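Local structure of phospholethanolamine N-methyltransferase 2 (Haemonchus contortus, 4KRI) at residues N131-V144 with D156-K168. The protein catalyses a methyl transfer from S-adenosylmethionine to phosphoethanolamine derivatives, probably the later methylation steps of nematode phosphocholine biosynthesis. Residues are numbered along the deposited sequence; the frame is centred on the assembly and turned at random.
Sequences NGNVGFQFYAVNEV and DFIWTLMKKPFPK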
loop_
_atom_site.group_PDB
_atom_site.type_symbol
_atom_site.label_atom_id
_atom_site.label_comp_id
_atom_site.label_asym_id
_atom_site.label_seq_id
_atom_site.Cartn_x
_atom_site.Cartn_y
_atom_site.Cartn_z
ATOM N N ASN A 131 22.945 -19.486 15.239
ATOM C CA ASN A 131 23.301 -20.250 14.044
ATOM C C ASN A 131 22.466 -19.907 12.810
ATOM O O ASN A 131 22.373 -20.698 11.866
ATOM C CB ASN A 131 23.266 -21.755 14.326
ATOM C CG ASN A 131 24.654 -22.337 14.555
ATOM O OD1 ASN A 131 25.108 -23.205 13.806
ATOM N ND2 ASN A 131 25.340 -21.845 15.583
ATOM N N GLY A 132 21.871 -18.718 12.821
ATOM C CA GLY A 132 21.130 -18.217 11.679
ATOM C C GLY A 132 21.177 -16.702 11.654
ATOM O O GLY A 132 21.998 -16.091 12.343
ATOM N N ASN A 133 20.301 -16.092 10.865
ATOM C CA ASN A 133 20.229 -14.637 10.794
ATOM C C ASN A 133 18.960 -14.085 11.434
ATOM O O ASN A 133 17.979 -14.805 11.618
ATOM C CB ASN A 133 20.297 -14.163 9.338
ATOM C CG ASN A 133 21.687 -14.288 8.741
ATOM O OD1 ASN A 133 22.688 -14.260 9.455
ATOM N ND2 ASN A 133 21.752 -14.417 7.423
ATOM N N VAL A 134 18.995 -12.802 11.779
ATOM C CA VAL A 134 17.785 -12.088 12.158
ATOM C C VAL A 134 17.672 -10.853 11.285
ATOM O O VAL A 134 18.670 -10.373 10.739
ATOM C CB VAL A 134 17.773 -11.656 13.644
ATOM C CG1 VAL A 134 17.694 -12.877 14.550
ATOM C CG2 VAL A 134 18.991 -10.788 13.983
ATOM N N GLY A 135 16.456 -10.339 11.156
ATOM C CA GLY A 135 16.227 -9.154 10.353
ATOM C C GLY A 135 14.832 -8.644 10.626
ATOM O O GLY A 135 14.106 -9.218 11.440
ATOM N N PHE A 136 14.446 -7.566 9.957
ATOM C CA PHE A 136 13.102 -7.040 10.149
ATOM C C PHE A 136 12.138 -7.498 9.073
ATOM O O PHE A 136 12.429 -7.389 7.879
ATOM C CB PHE A 136 13.124 -5.509 10.193
ATOM C CG PHE A 136 13.655 -4.956 11.476
ATOM C CD1 PHE A 136 12.979 -5.169 12.675
ATOM C CD2 PHE A 136 14.829 -4.207 11.492
ATOM C CE1 PHE A 136 13.478 -4.658 13.874
ATOM C CE2 PHE A 136 15.331 -3.693 12.675
ATOM C CZ PHE A 136 14.657 -3.922 13.878
ATOM N N GLN A 137 10.988 -8.013 9.503
ATOM C CA GLN A 137 9.880 -8.297 8.599
ATOM C C GLN A 137 9.022 -7.042 8.477
ATOM O O GLN A 137 8.724 -6.379 9.473
ATOM C CB GLN A 137 9.034 -9.460 9.132
ATOM C CG GLN A 137 7.749 -9.715 8.350
ATOM C CD GLN A 137 6.953 -10.874 8.915
ATOM O OE1 GLN A 137 7.481 -11.973 9.094
ATOM N NE2 GLN A 137 5.678 -10.636 9.203
ATOM N N PHE A 138 8.634 -6.710 7.252
ATOM C CA PHE A 138 7.845 -5.508 7.000
ATOM C C PHE A 138 6.378 -5.662 7.422
ATOM O O PHE A 138 5.751 -6.700 7.166
ATOM C CB PHE A 138 7.922 -5.146 5.511
ATOM C CG PHE A 138 7.074 -3.971 5.135
ATOM C CD1 PHE A 138 7.527 -2.674 5.360
ATOM C CD2 PHE A 138 5.816 -4.161 4.582
ATOM C CE1 PHE A 138 6.744 -1.582 5.024
ATOM C CE2 PHE A 138 5.029 -3.067 4.241
ATOM C CZ PHE A 138 5.492 -1.788 4.459
ATOM N N TYR A 139 5.836 -4.632 8.078
ATOM C CA TYR A 139 4.402 -4.581 8.353
ATOM C C TYR A 139 3.703 -3.414 7.644
ATOM O O TYR A 139 2.727 -3.623 6.921
ATOM C CB TYR A 139 4.108 -4.550 9.857
ATOM C CG TYR A 139 2.630 -4.567 10.152
ATOM C CD1 TYR A 139 1.897 -5.749 10.079
ATOM C CD2 TYR A 139 1.956 -3.403 10.487
ATOM C CE1 TYR A 139 0.532 -5.761 10.334
ATOM C CE2 TYR A 139 0.596 -3.410 10.747
ATOM C CZ TYR A 139 -0.108 -4.583 10.677
ATOM O OH TYR A 139 -1.464 -4.565 10.941
ATOM N N ALA A 140 4.172 -2.191 7.865
ATOM C CA ALA A 140 3.544 -1.037 7.223
ATOM C C ALA A 140 4.420 0.200 7.246
ATOM O O ALA A 140 5.354 0.303 8.037
ATOM C CB ALA A 140 2.191 -0.718 7.871
ATOM N N VAL A 141 4.107 1.131 6.356
ATOM C CA VAL A 141 4.587 2.502 6.479
ATOM C C VAL A 141 3.349 3.378 6.504
ATOM O O VAL A 141 2.517 3.314 5.598
ATOM C CB VAL A 141 5.432 2.949 5.280
ATOM C CG1 VAL A 141 6.028 4.350 5.570
ATOM C CG2 VAL A 141 6.541 1.955 4.990
ATOM N N ASN A 142 3.217 4.182 7.549
ATOM C CA ASN A 142 2.115 5.123 7.643
ATOM C C ASN A 142 2.619 6.549 7.615
ATOM O O ASN A 142 3.800 6.808 7.859
ATOM C CB ASN A 142 1.338 4.927 8.945
ATOM C CG ASN A 142 0.486 3.678 8.934
ATOM O OD1 ASN A 142 -0.594 3.652 8.328
ATOM N ND2 ASN A 142 0.945 2.644 9.643
ATOM N N GLU A 143 1.715 7.474 7.328
ATOM C CA GLU A 143 2.024 8.892 7.496
ATOM C C GLU A 143 1.647 9.338 8.894
ATOM O O GLU A 143 0.626 8.896 9.434
ATOM C CB GLU A 143 1.226 9.743 6.504
ATOM C CG GLU A 143 1.517 9.456 5.043
ATOM C CD GLU A 143 0.625 10.279 4.127
ATOM O OE1 GLU A 143 -0.586 10.005 4.106
ATOM O OE2 GLU A 143 1.110 11.227 3.460
ATOM N N VAL A 144 2.454 10.236 9.465
ATOM C CA VAL A 144 2.076 10.910 10.696
ATOM C C VAL A 144 0.939 11.875 10.374
ATOM O O VAL A 144 1.120 12.823 9.605
ATOM C CB VAL A 144 3.251 11.716 11.288
ATOM C CG1 VAL A 144 2.815 12.424 12.580
ATOM C CG2 VAL A 144 4.412 10.793 11.558
ATOM N N ASP A 156 6.023 12.616 6.458
ATOM C CA ASP A 156 6.478 12.323 7.815
ATOM C C ASP A 156 6.051 10.870 8.043
ATOM O O ASP A 156 4.859 10.579 8.109
ATOM C CB ASP A 156 5.803 13.301 8.791
ATOM C CG ASP A 156 6.460 13.334 10.151
ATOM O OD1 ASP A 156 7.374 12.508 10.399
ATOM O OD2 ASP A 156 6.059 14.189 10.990
ATOM N N PHE A 157 7.008 9.946 8.100
ATOM C CA PHE A 157 6.654 8.514 8.037
ATOM C C PHE A 157 6.851 7.729 9.334
ATOM O O PHE A 157 7.707 8.063 10.144
ATOM C CB PHE A 157 7.434 7.849 6.908
ATOM C CG PHE A 157 7.070 8.366 5.551
ATOM C CD1 PHE A 157 5.842 8.057 4.992
ATOM C CD2 PHE A 157 7.943 9.189 4.853
ATOM C CE1 PHE A 157 5.494 8.524 3.732
ATOM C CE2 PHE A 157 7.606 9.676 3.599
ATOM C CZ PHE A 157 6.375 9.338 3.036
ATOM N N ILE A 158 6.039 6.689 9.510
ATOM C CA ILE A 158 6.180 5.736 10.607
ATOM C C ILE A 158 6.321 4.354 9.996
ATOM O O ILE A 158 5.422 3.894 9.295
ATOM C CB ILE A 158 4.934 5.709 11.487
ATOM C CG1 ILE A 158 4.630 7.114 12.023
ATOM C CG2 ILE A 158 5.118 4.718 12.650
ATOM C CD1 ILE A 158 3.222 7.239 12.599
ATOM N N TRP A 159 7.439 3.686 10.251
ATOM C CA TRP A 159 7.573 2.291 9.832
ATOM C C TRP A 159 7.186 1.396 10.989
ATOM O O TRP A 159 7.567 1.645 12.123
ATOM C CB TRP A 159 9.029 1.966 9.447
ATOM C CG TRP A 159 9.476 2.484 8.119
ATOM C CD1 TRP A 159 9.578 1.777 6.951
ATOM C CD2 TRP A 159 9.914 3.811 7.820
ATOM N NE1 TRP A 159 10.051 2.595 5.943
ATOM C CE2 TRP A 159 10.257 3.848 6.452
ATOM C CE3 TRP A 159 10.048 4.979 8.578
ATOM C CZ2 TRP A 159 10.724 5.007 5.827
ATOM C CZ3 TRP A 159 10.505 6.125 7.959
ATOM C CH2 TRP A 159 10.835 6.130 6.596
ATOM N N THR A 160 6.451 0.334 10.697
ATOM C CA THR A 160 6.183 -0.708 11.683
ATOM C C THR A 160 6.879 -1.954 11.166
ATOM O O THR A 160 6.530 -2.441 10.097
ATOM C CB THR A 160 4.667 -1.003 11.784
ATOM O OG1 THR A 160 3.973 0.171 12.241
ATOM C CG2 THR A 160 4.412 -2.121 12.789
ATOM N N LEU A 161 7.857 -2.462 11.918
ATOM C CA LEU A 161 8.650 -3.631 11.498
ATOM C C LEU A 161 8.745 -4.608 12.660
ATOM O O LEU A 161 8.631 -4.204 13.814
ATOM C CB LEU A 161 10.064 -3.176 11.113
ATOM C CG LEU A 161 10.189 -2.044 10.088
ATOM C CD1 LEU A 161 11.624 -1.515 10.045
ATOM C CD2 LEU A 161 9.762 -2.518 8.715
ATOM N N MET A 162 8.955 -5.890 12.368
ATOM C CA MET A 162 9.050 -6.891 13.428
ATOM C C MET A 162 10.325 -7.707 13.269
ATOM O O MET A 162 10.665 -8.120 12.157
ATOM C CB MET A 162 7.821 -7.815 13.367
ATOM C CG MET A 162 7.744 -8.848 14.481
ATOM S SD MET A 162 6.089 -9.576 14.659
ATOM C CE MET A 162 5.234 -8.759 13.298
ATOM N N LYS A 163 11.032 -7.953 14.370
ATOM C CA LYS A 163 12.246 -8.768 14.315
ATOM C C LYS A 163 11.889 -10.235 14.107
ATOM O O LYS A 163 11.062 -10.777 14.838
ATOM C CB LYS A 163 13.019 -8.648 15.619
ATOM C CG LYS A 163 14.339 -9.420 15.605
ATOM C CD LYS A 163 15.042 -9.363 16.961
ATOM C CE LYS A 163 16.314 -10.202 16.940
ATOM N NZ LYS A 163 17.113 -10.073 18.193
ATOM N N LYS A 164 12.519 -10.876 13.124
ATOM C CA LYS A 164 12.234 -12.281 12.798
ATOM C C LYS A 164 13.527 -13.038 12.514
ATOM O O LYS A 164 14.552 -12.434 12.170
ATOM C CB LYS A 164 11.321 -12.375 11.569
ATOM C CG LYS A 164 9.934 -11.817 11.773
ATOM C CD LYS A 164 9.145 -12.652 12.771
ATOM C CE LYS A 164 7.697 -12.168 12.851
ATOM N NZ LYS A 164 6.900 -12.927 13.858
ATOM N N PRO A 165 13.494 -14.367 12.685
ATOM C CA PRO A 165 14.639 -15.208 12.313
ATOM C C PRO A 165 14.616 -15.521 10.815
ATOM O O PRO A 165 13.531 -15.673 10.241
ATOM C CB PRO A 165 14.401 -16.484 13.124
ATOM C CG PRO A 165 12.900 -16.583 13.204
ATOM C CD PRO A 165 12.432 -15.140 13.358
ATOM N N PHE A 166 15.790 -15.607 10.185
ATOM C CA PHE A 166 15.865 -15.923 8.751
ATOM C C PHE A 166 16.934 -16.969 8.433
ATOM O O PHE A 166 17.979 -17.008 9.089
ATOM C CB PHE A 166 16.163 -14.660 7.925
ATOM C CG PHE A 166 15.035 -13.673 7.878
ATOM C CD1 PHE A 166 14.026 -13.786 6.926
ATOM C CD2 PHE A 166 14.992 -12.614 8.770
ATOM C CE1 PHE A 166 12.985 -12.867 6.877
ATOM C CE2 PHE A 166 13.958 -11.694 8.731
ATOM C CZ PHE A 166 12.952 -11.816 7.786
ATOM N N PRO A 167 16.689 -17.801 7.399
ATOM C CA PRO A 167 17.712 -18.727 6.887
ATOM C C PRO A 167 18.962 -17.974 6.425
ATOM O O PRO A 167 18.955 -16.743 6.382
ATOM C CB PRO A 167 17.028 -19.375 5.676
ATOM C CG PRO A 167 15.570 -19.242 5.939
ATOM C CD PRO A 167 15.409 -17.940 6.677
ATOM N N LYS A 168 20.018 -18.702 6.073
ATOM C CA LYS A 168 21.284 -18.067 5.719
ATOM C C LYS A 168 21.495 -17.988 4.207
ATOM O O LYS A 168 20.913 -17.138 3.530
ATOM C CB LYS A 168 22.451 -18.798 6.389
ATOM C CG LYS A 168 22.186 -19.165 7.844
ATOM C CD LYS A 168 23.474 -19.484 8.588
ATOM C CE LYS A 168 24.190 -18.212 9.017
ATOM N NZ LYS A 168 25.599 -18.482 9.415
HETATM O O HOH W 1 3.498 2.047 10.334
HETATM O O HOH W 2 2.901 12.978 6.950
#
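V141 packs against two neighbours: CG2 lies 3.6 Å from W159 CD1, while CG1, set anti to the backbone N (chi1 -174°), sits over a face of the W159 ring and meets F157 CD1 obliquely. W159 is anchored by its NE1, hydrogen-bonded to T119. At the same closely packed end, V144 brings CG2 within 3.7 Å of I158 CG1 and leans on the carboxylate of D156, whose oxygens are taken by R103 and S147. Among N142, I158 and T160 a water ties the strands together, accepting from N142 ND2 at 2.7 Å, donating to I158 O and bonding T160 OG1. Strands 132-143 and 156-166 run antiparallel, joined through helix 145-151, in the N-terminal part of this di-domain methyltransferase; strand 98-105 pairs with the other edge of 156-166, while 132-143 also reaches strand 273-277 of the methyltransferase domain. A classic beta bulge interrupts the ladder: Y139 N (3.1 Å) and A140 N (3.3 Å) both bond T160 O, the first more bent at 138°. The extra residue sets the Y139 ring alongside T160, CD2 against CG2, and its hydroxyl bonds E284 N. Past L161, whose CB packs on F136 CD1, the face carrying Q137, M162, K164 and F166 opens toward solvent, while V134, F136 and K163 on the other face stay buried. Q137 OE1 lies 3.6 Å from K164 CG, and K164 NZ turns to D97. F166 presents its ring edge to G135 N, 3.6 Å from CD2, and makes a cation-pi contact with R126. At the solvent-exposed extremity, poorly ordered K168 trails its CD past N131 O.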